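Local coordinates for protein enterotoxin-like toxin X (Staphylococcus aureus, PDB 5U75) that binds sialyl Lewis X and, in a sialic acid-dependent manner, neutrophil surface glycoproteins, inhibiting phagocytosis and killing by human neutrophils, at residues P79-T84 and H103-L108; E94-I99 and Y129-H134. All blocks are in the same frame, centred on the assembly; numbering follows the deposited sequence. Where two conformers were deposited one is given.

Interaction 1: residues P79-T84 and H103-L108; sequences PKRNIT and HISYGL
Arg81 reaches from its strand to the turn after helix 92-104 and holds Ser105 side-on with two nitrogens. Arg81 NE donates to Ser105 OG at 2.8 Å, in a bent bond. Arg81 NH2 donates to Ser105 O at 2.9 Å, almost straight (169°). Both acceptors lie close to the guanidinium plane. Seen from the carbonyl, however, NH2 stands well above the plane of the Ser105 C=O. The arginine chain bends at its second torsion, which turns the guanidinium back along its own strand. There Arg81 NH1 donates to Lys80 O at 2.8 Å. Three bonds from three nitrogens therefore fix the rotation of the group. Ser105 OG has a second partner, Ala102 O in the helix.

Tyr106 lies beside this grip. Its CB sits over one face of the guanidinium, but toward the rim, and its ring plane is 79° from the guanidinium plane. The two groups are therefore not stacked. The ring is instead covered by Pro79, whose CG lies 3.5 Å from the Tyr106 ring centroid and 15° off its normal, a CH-pi contact. His103 O lies over the centre of the opposite ring face. The first torsion of Tyr106 tucks CG in between N and C and lays the ring back over the helix end. There Tyr106 OH meets His103 ND1 at 2.7 Å, at the edge of the imidazole and in its plane; either atom may donate. Phe156 and Leu158 of strand 151-160 also touch Tyr106.

Beyond the helix, Gly107 takes positive phi. Leu108 N bonds back to His103 O and Gly107 N to Ile104 O. The arrangement is a Schellman motif at the C-terminal end of the beta-grasp helix, tied by an arginine to edge strand 75-86.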
loop_
_atom_site.group_PDB
_atom_site.type_symbol
_atom_site.label_atom_id
_atom_site.label_comp_id
_atom_site.label_asym_id
_atom_site.label_seq_id
_atom_site.Cartn_x
_atom_site.Cartn_y
_atom_site.Cartn_z
ATOM N N PRO A 79 6.906 10.367 2.295
ATOM C CA PRO A 79 5.865 10.213 3.329
ATOM C C PRO A 79 6.217 9.071 4.274
ATOM O O PRO A 79 6.777 8.091 3.826
ATOM C CB PRO A 79 4.595 9.925 2.515
ATOM C CG PRO A 79 5.079 9.368 1.211
ATOM C CD PRO A 79 6.408 10.023 0.945
ATOM N N LYS A 80 5.938 9.230 5.568
ATOM C CA LYS A 80 6.245 8.199 6.560
ATOM C C LYS A 80 4.925 7.537 6.969
ATOM O O LYS A 80 4.004 8.192 7.470
ATOM C CB LYS A 80 6.978 8.814 7.757
ATOM N N ARG A 81 4.819 6.251 6.663
ATOM C CA ARG A 81 3.616 5.467 6.943
ATOM C C ARG A 81 4.042 4.069 7.331
ATOM O O ARG A 81 5.117 3.602 6.965
ATOM C CB ARG A 81 2.702 5.403 5.723
ATOM C CG ARG A 81 2.094 6.730 5.284
ATOM C CD ARG A 81 1.111 7.287 6.297
ATOM N NE ARG A 81 0.440 8.496 5.831
ATOM C CZ ARG A 81 0.934 9.740 5.864
ATOM N NH1 ARG A 81 2.146 9.995 6.308
ATOM N NH2 ARG A 81 0.193 10.754 5.419
ATOM N N ASN A 82 3.205 3.404 8.116
ATOM C CA ASN A 82 3.469 2.034 8.494
ATOM C C ASN A 82 2.164 1.324 8.804
ATOM O O ASN A 82 1.141 1.978 9.067
ATOM C CB ASN A 82 4.467 1.958 9.676
ATOM C CG ASN A 82 4.005 2.704 10.916
ATOM O OD1 ASN A 82 2.974 2.376 11.501
ATOM N ND2 ASN A 82 4.785 3.685 11.344
ATOM N N ILE A 83 2.188 0.005 8.719
ATOM C CA ILE A 83 0.998 -0.783 8.977
ATOM C C ILE A 83 1.274 -1.755 10.110
ATOM O O ILE A 83 2.317 -2.390 10.162
ATOM C CB ILE A 83 0.431 -1.456 7.710
ATOM C CG1 ILE A 83 1.405 -2.485 7.117
ATOM C CG2 ILE A 83 0.065 -0.365 6.692
ATOM C CD1 ILE A 83 0.888 -3.186 5.878
ATOM N N THR A 84 0.325 -1.826 11.033
ATOM C CA THR A 84 0.445 -2.659 12.221
ATOM C C THR A 84 -0.567 -3.786 12.078
ATOM O O THR A 84 -1.774 -3.530 12.037
ATOM C CB THR A 84 0.205 -1.841 13.504
ATOM O OG1 THR A 84 1.134 -0.745 13.565
ATOM C CG2 THR A 84 0.406 -2.718 14.741
ATOM N N HIS A 103 -0.854 4.098 1.443
ATOM C CA HIS A 103 -0.417 5.076 0.419
ATOM C C HIS A 103 -1.442 6.161 0.141
ATOM O O HIS A 103 -1.091 7.354 0.058
ATOM C CB HIS A 103 -0.015 4.382 -0.876
ATOM C CG HIS A 103 1.273 3.637 -0.778
ATOM N ND1 HIS A 103 2.461 4.140 -1.258
ATOM C CD2 HIS A 103 1.572 2.434 -0.234
ATOM C CE1 HIS A 103 3.428 3.273 -1.037
ATOM N NE2 HIS A 103 2.916 2.227 -0.417
ATOM N N ILE A 104 -2.710 5.771 0.012
ATOM C CA ILE A 104 -3.793 6.731 -0.150
ATOM C C ILE A 104 -3.782 7.769 0.980
ATOM O O ILE A 104 -4.060 8.962 0.722
ATOM C CB ILE A 104 -5.181 6.037 -0.313
ATOM C CG1 ILE A 104 -5.260 5.364 -1.688
ATOM C CG2 ILE A 104 -6.336 7.042 -0.123
ATOM C CD1 ILE A 104 -6.472 4.481 -1.901
ATOM N N SER A 105 -3.426 7.349 2.204
ATOM C CA SER A 105 -3.354 8.284 3.352
ATOM C C SER A 105 -2.314 9.409 3.232
ATOM O O SER A 105 -2.369 10.350 4.026
ATOM C CB SER A 105 -3.128 7.532 4.685
ATOM O OG SER A 105 -1.776 7.127 4.851
ATOM N N TYR A 106 -1.343 9.313 2.310
ATOM C CA TYR A 106 -0.476 10.477 2.013
ATOM C C TYR A 106 -0.837 11.209 0.716
ATOM O O TYR A 106 -0.206 12.221 0.389
ATOM C CB TYR A 106 1.015 10.117 2.019
ATOM C CG TYR A 106 1.495 9.187 0.924
ATOM C CD1 TYR A 106 1.523 9.595 -0.426
ATOM C CD2 TYR A 106 1.981 7.922 1.228
ATOM C CE1 TYR A 106 1.972 8.752 -1.411
ATOM C CE2 TYR A 106 2.455 7.077 0.236
ATOM C CZ TYR A 106 2.439 7.512 -1.079
ATOM O OH TYR A 106 2.888 6.701 -2.063
ATOM N N GLY A 107 -1.788 10.677 -0.041
ATOM C CA GLY A 107 -2.220 11.299 -1.290
ATOM C C GLY A 107 -2.210 10.438 -2.535
ATOM O O GLY A 107 -2.596 10.923 -3.602
ATOM N N LEU A 108 -1.790 9.171 -2.444
ATOM C CA LEU A 108 -1.804 8.315 -3.632
ATOM C C LEU A 108 -3.239 8.157 -4.158
ATOM O O LEU A 108 -4.195 8.114 -3.388
ATOM C CB LEU A 108 -1.151 6.946 -3.396
ATOM C CG LEU A 108 -0.742 6.213 -4.684
ATOM C CD1 LEU A 108 0.477 6.863 -5.342
ATOM C CD2 LEU A 108 -0.468 4.744 -4.431
#

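Interaction 2: residues E94-I99 and Y129-H134; sequences ELDHII and YTLESH. With SIA (N-acetyl-alpha-neuraminic acid), chain B; GAL (beta-D-galactopyranose), chain C; FUC (alpha-L-fucopyranose), chain D.
Leu131 points from edge strand 128-132 toward the helix and meets Asp96 with both branches. This is the tight part of the contact. Leu131 CD1 lies 3.4 Å from Asp96 OD1, and Leu131 CD2 lies 3.6 Å from Asp96 OD1. The two side chains run alongside each other, pointing opposite ways. Asp96 CG is anti to the backbone N (chi1 173°), which brings the carboxylate nearer the strand than its CB direction alone would. The carboxylate is buried, yet its charge is answered within the protein. OD1 forms a salt bridge with Arg100 NE, and OD2 is hydrogen-bonded to Tyr35 OH. These partners probably favour the ionised form. The Ile99 side is loose: Ile99 CG2 stays 4.5 Å from Leu131 CD1. Ile99 also packs on Ile121, Val154 and Ile83.

This is the beta-grasp arrangement, in which a mixed sheet wraps around one helix. The side chains of strand 128-132 alternate: Leu131 faces helix 92-104, while Thr130 and Glu132 face the bound glycan. That outer face is polar and forms part of the V-shaped sialyl Lewis X site. Thr130 grips the sialic acid carboxylate with two donors, one to each oxygen. Thr130 N donates to SIA O1B at 2.8 Å, nearly straight (166°), and Thr130 OG1 donates to SIA O1A at 2.7 Å. Arg141 and the Lys128 carbonyl also bind the sialic acid. The Tyr129 ring has SIA O8 near its plane, at the edge.

Glu132 extends outward beyond CG. Glu132 OE2 accepts from two sugars, GAL O6 at 2.5 Å and FUC O3 at 2.6 Å, and so bridges galactose and fucose. Lys135 NZ makes a long, weak ion pair with OE2 and is hydrogen-bonded to the fucose. Gln138 also holds the galactose.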
loop_
_atom_site.group_PDB
_atom_site.type_symbol
_atom_site.label_atom_id
_atom_site.label_comp_id
_atom_site.label_asym_id
_atom_site.label_seq_id
_atom_site.Cartn_x
_atom_site.Cartn_y
_atom_site.Cartn_z
ATOM N N GLU A 94 -5.419 -9.143 0.544
ATOM C CA GLU A 94 -5.524 -8.416 1.796
ATOM C C GLU A 94 -4.341 -7.470 2.033
ATOM O O GLU A 94 -4.517 -6.310 2.372
ATOM C CB GLU A 94 -5.607 -9.427 2.923
ATOM C CG GLU A 94 -6.010 -8.846 4.243
ATOM C CD GLU A 94 -6.295 -9.940 5.235
ATOM O OE1 GLU A 94 -7.291 -10.678 5.083
ATOM O OE2 GLU A 94 -5.506 -10.032 6.191
ATOM N N LEU A 95 -3.133 -7.983 1.849
ATOM C CA LEU A 95 -1.917 -7.184 2.100
ATOM C C LEU A 95 -1.764 -6.051 1.084
ATOM O O LEU A 95 -1.494 -4.897 1.448
ATOM C CB LEU A 95 -0.703 -8.117 2.084
ATOM C CG LEU A 95 0.583 -7.608 2.700
ATOM C CD1 LEU A 95 0.354 -7.148 4.146
ATOM C CD2 LEU A 95 1.640 -8.708 2.623
ATOM N N ASP A 96 -1.953 -6.381 -0.190
ATOM C CA ASP A 96 -2.065 -5.357 -1.261
ATOM C C ASP A 96 -3.061 -4.252 -0.894
ATOM O O ASP A 96 -2.769 -3.059 -0.993
ATOM C CB ASP A 96 -2.421 -6.039 -2.592
ATOM C CG ASP A 96 -2.715 -5.055 -3.701
ATOM O OD1 ASP A 96 -1.782 -4.363 -4.193
ATOM O OD2 ASP A 96 -3.901 -4.973 -4.069
ATOM N N HIS A 97 -4.234 -4.642 -0.410
ATOM C CA HIS A 97 -5.241 -3.680 -0.024
ATOM C C HIS A 97 -4.775 -2.735 1.060
ATOM O O HIS A 97 -4.853 -1.517 0.912
ATOM C CB HIS A 97 -6.547 -4.339 0.449
ATOM C CG HIS A 97 -7.592 -3.334 0.774
ATOM N ND1 HIS A 97 -8.398 -2.779 -0.193
ATOM C CD2 HIS A 97 -7.865 -2.674 1.923
ATOM C CE1 HIS A 97 -9.167 -1.858 0.358
ATOM N NE2 HIS A 97 -8.853 -1.768 1.641
ATOM N N ILE A 98 -4.304 -3.316 2.157
ATOM C CA ILE A 98 -3.914 -2.527 3.326
ATOM C C ILE A 98 -2.728 -1.615 2.998
ATOM O O ILE A 98 -2.705 -0.449 3.395
ATOM C CB ILE A 98 -3.599 -3.446 4.532
ATOM C CG1 ILE A 98 -4.876 -4.201 4.945
ATOM C CG2 ILE A 98 -3.023 -2.642 5.694
ATOM C CD1 ILE A 98 -4.646 -5.328 5.928
ATOM N N ILE A 99 -1.764 -2.143 2.245
ATOM C CA ILE A 99 -0.630 -1.341 1.820
ATOM C C ILE A 99 -1.076 -0.150 0.983
ATOM O O ILE A 99 -0.656 0.974 1.258
ATOM C CB ILE A 99 0.422 -2.175 1.075
ATOM C CG1 ILE A 99 1.126 -3.089 2.075
ATOM C CG2 ILE A 99 1.442 -1.279 0.366
ATOM C CD1 ILE A 99 1.918 -4.205 1.427
ATOM N N TYR A 129 7.190 -9.359 -3.468
ATOM C CA TYR A 129 5.911 -9.293 -4.143
ATOM C C TYR A 129 5.774 -7.869 -4.656
ATOM O O TYR A 129 5.756 -6.913 -3.868
ATOM C CB TYR A 129 4.738 -9.644 -3.212
ATOM C CG TYR A 129 4.879 -10.962 -2.503
ATOM C CD1 TYR A 129 4.421 -12.147 -3.092
ATOM C CD2 TYR A 129 5.457 -11.036 -1.227
ATOM C CE1 TYR A 129 4.549 -13.369 -2.446
ATOM C CE2 TYR A 129 5.567 -12.249 -0.556
ATOM C CZ TYR A 129 5.119 -13.420 -1.169
ATOM O OH TYR A 129 5.248 -14.615 -0.506
ATOM N N THR A 130 5.633 -7.735 -5.973
ATOM C CA THR A 130 5.631 -6.441 -6.632
ATOM C C THR A 130 4.222 -6.008 -7.006
ATOM O O THR A 130 3.490 -6.745 -7.664
ATOM C CB THR A 130 6.520 -6.447 -7.909
ATOM O OG1 THR A 130 7.833 -6.899 -7.585
ATOM C CG2 THR A 130 6.574 -5.059 -8.526
ATOM N N LEU A 131 3.862 -4.813 -6.566
ATOM C CA LEU A 131 2.581 -4.217 -6.785
ATOM C C LEU A 131 2.728 -3.018 -7.704
ATOM O O LEU A 131 3.158 -1.939 -7.281
ATOM C CB LEU A 131 1.963 -3.775 -5.455
ATOM C CG LEU A 131 2.033 -4.790 -4.310
ATOM C CD1 LEU A 131 1.441 -4.124 -3.079
ATOM C CD2 LEU A 131 1.303 -6.084 -4.632
ATOM N N GLU A 132 2.317 -3.197 -8.953
ATOM C CA GLU A 132 2.371 -2.115 -9.931
ATOM C C GLU A 132 1.260 -1.104 -9.664
ATOM O O GLU A 132 0.075 -1.450 -9.714
ATOM C CB GLU A 132 2.260 -2.689 -11.343
ATOM C CG GLU A 132 3.337 -3.675 -11.697
ATOM C CD GLU A 132 3.297 -4.051 -13.167
ATOM O OE1 GLU A 132 3.660 -3.179 -13.979
ATOM O OE2 GLU A 132 2.898 -5.193 -13.495
ATOM N N SER A 133 1.633 0.158 -9.413
ATOM C CA SER A 133 0.698 1.133 -8.873
ATOM C C SER A 133 -0.339 1.671 -9.837
ATOM O O SER A 133 -1.318 2.238 -9.419
ATOM C CB SER A 133 1.444 2.311 -8.242
ATOM O OG SER A 133 2.128 3.064 -9.236
ATOM N N HIS A 134 -0.089 1.536 -11.134
ATOM C CA HIS A 134 -0.932 2.146 -12.157
ATOM C C HIS A 134 -2.211 1.346 -12.464
ATOM O O HIS A 134 -3.070 1.823 -13.218
ATOM C CB HIS A 134 -0.108 2.356 -13.446
ATOM C CG HIS A 134 0.272 1.092 -14.140
ATOM N ND1 HIS A 134 1.348 0.317 -13.765
ATOM C CD2 HIS A 134 -0.301 0.456 -15.192
ATOM C CE1 HIS A 134 1.440 -0.722 -14.571
ATOM N NE2 HIS A 134 0.441 -0.666 -15.436
HETATM C C1 SIA B . 6.859 -10.317 -8.191
HETATM C C2 SIA B . 6.970 -11.653 -8.937
HETATM C C3 SIA B . 8.374 -12.263 -8.841
HETATM C C4 SIA B . 8.685 -12.736 -7.425
HETATM C C5 SIA B . 7.590 -13.653 -6.854
HETATM C C6 SIA B . 6.235 -12.984 -7.033
HETATM C C7 SIA B . 4.987 -13.777 -6.639
HETATM C C8 SIA B . 3.715 -13.034 -7.028
HETATM C C9 SIA B . 2.498 -13.614 -6.324
HETATM C C10 SIA B . 7.515 -15.092 -4.884
HETATM C C11 SIA B . 7.827 -15.226 -3.432
HETATM N N5 SIA B . 7.852 -13.921 -5.450
HETATM O O1A SIA B . 7.843 -9.551 -8.184
HETATM O O1B SIA B . 5.760 -10.014 -7.639
HETATM O O4 SIA B . 9.921 -13.438 -7.346
HETATM O O6 SIA B . 6.027 -12.606 -8.393
HETATM O O7 SIA B . 5.022 -15.103 -7.206
HETATM O O8 SIA B . 3.795 -11.650 -6.655
HETATM O O9 SIA B . 1.330 -13.156 -6.988
HETATM O O10 SIA B . 6.952 -16.005 -5.497
HETATM C C1 GAL C . 3.354 -11.170 -12.161
HETATM C C2 GAL C . 4.737 -11.676 -11.790
HETATM C C3 GAL C . 5.271 -10.938 -10.561
HETATM C C4 GAL C . 5.208 -9.430 -10.820
HETATM C C5 GAL C . 3.803 -8.988 -11.208
HETATM C C6 GAL C . 3.776 -7.492 -11.486
HETATM O O2 GAL C . 4.715 -13.081 -11.557
HETATM O O3 GAL C . 6.611 -11.390 -10.297
HETATM O O4 GAL C . 6.153 -9.117 -11.838
HETATM O O5 GAL C . 3.337 -9.738 -12.335
HETATM O O6 GAL C . 2.467 -7.028 -11.822
HETATM C C1 FUC D . 2.633 -9.477 -16.417
HETATM C C2 FUC D . 2.903 -7.974 -16.439
HETATM C C3 FUC D . 3.935 -7.593 -15.385
HETATM C C4 FUC D . 5.203 -8.400 -15.581
HETATM C C5 FUC D . 4.851 -9.881 -15.512
HETATM C C6 FUC D . 6.056 -10.784 -15.710
HETATM O O2 FUC D . 1.709 -7.248 -16.162
HETATM O O3 FUC D . 4.186 -6.187 -15.462
HETATM O O4 FUC D . 5.781 -8.055 -16.848
HETATM O O5 FUC D . 3.853 -10.213 -16.478
#

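Overall arrangement
Both interactions use helix 92-104 and the same mixed sheet, but at outermost strands on opposite edges: 75-86 in interaction 1 and 128-132 in interaction 2. Interaction 1 is a surface contact at the end of the helix. Its chemistry is directional, with arginine hydrogen bonds and a proline on a tyrosine face. Interaction 2 is buried farther back along the helix. Between its two segments it relies on a leucine packed against a carboxylate and an isoleucine. The strand's outer face turns its hydrogen bonds to the glycan, while the buried carboxylate is paired within the protein. The two meet in the core, where Ile83 CD1 packs on Ile99 CG1 at 3.8 Å and also touches Ile98.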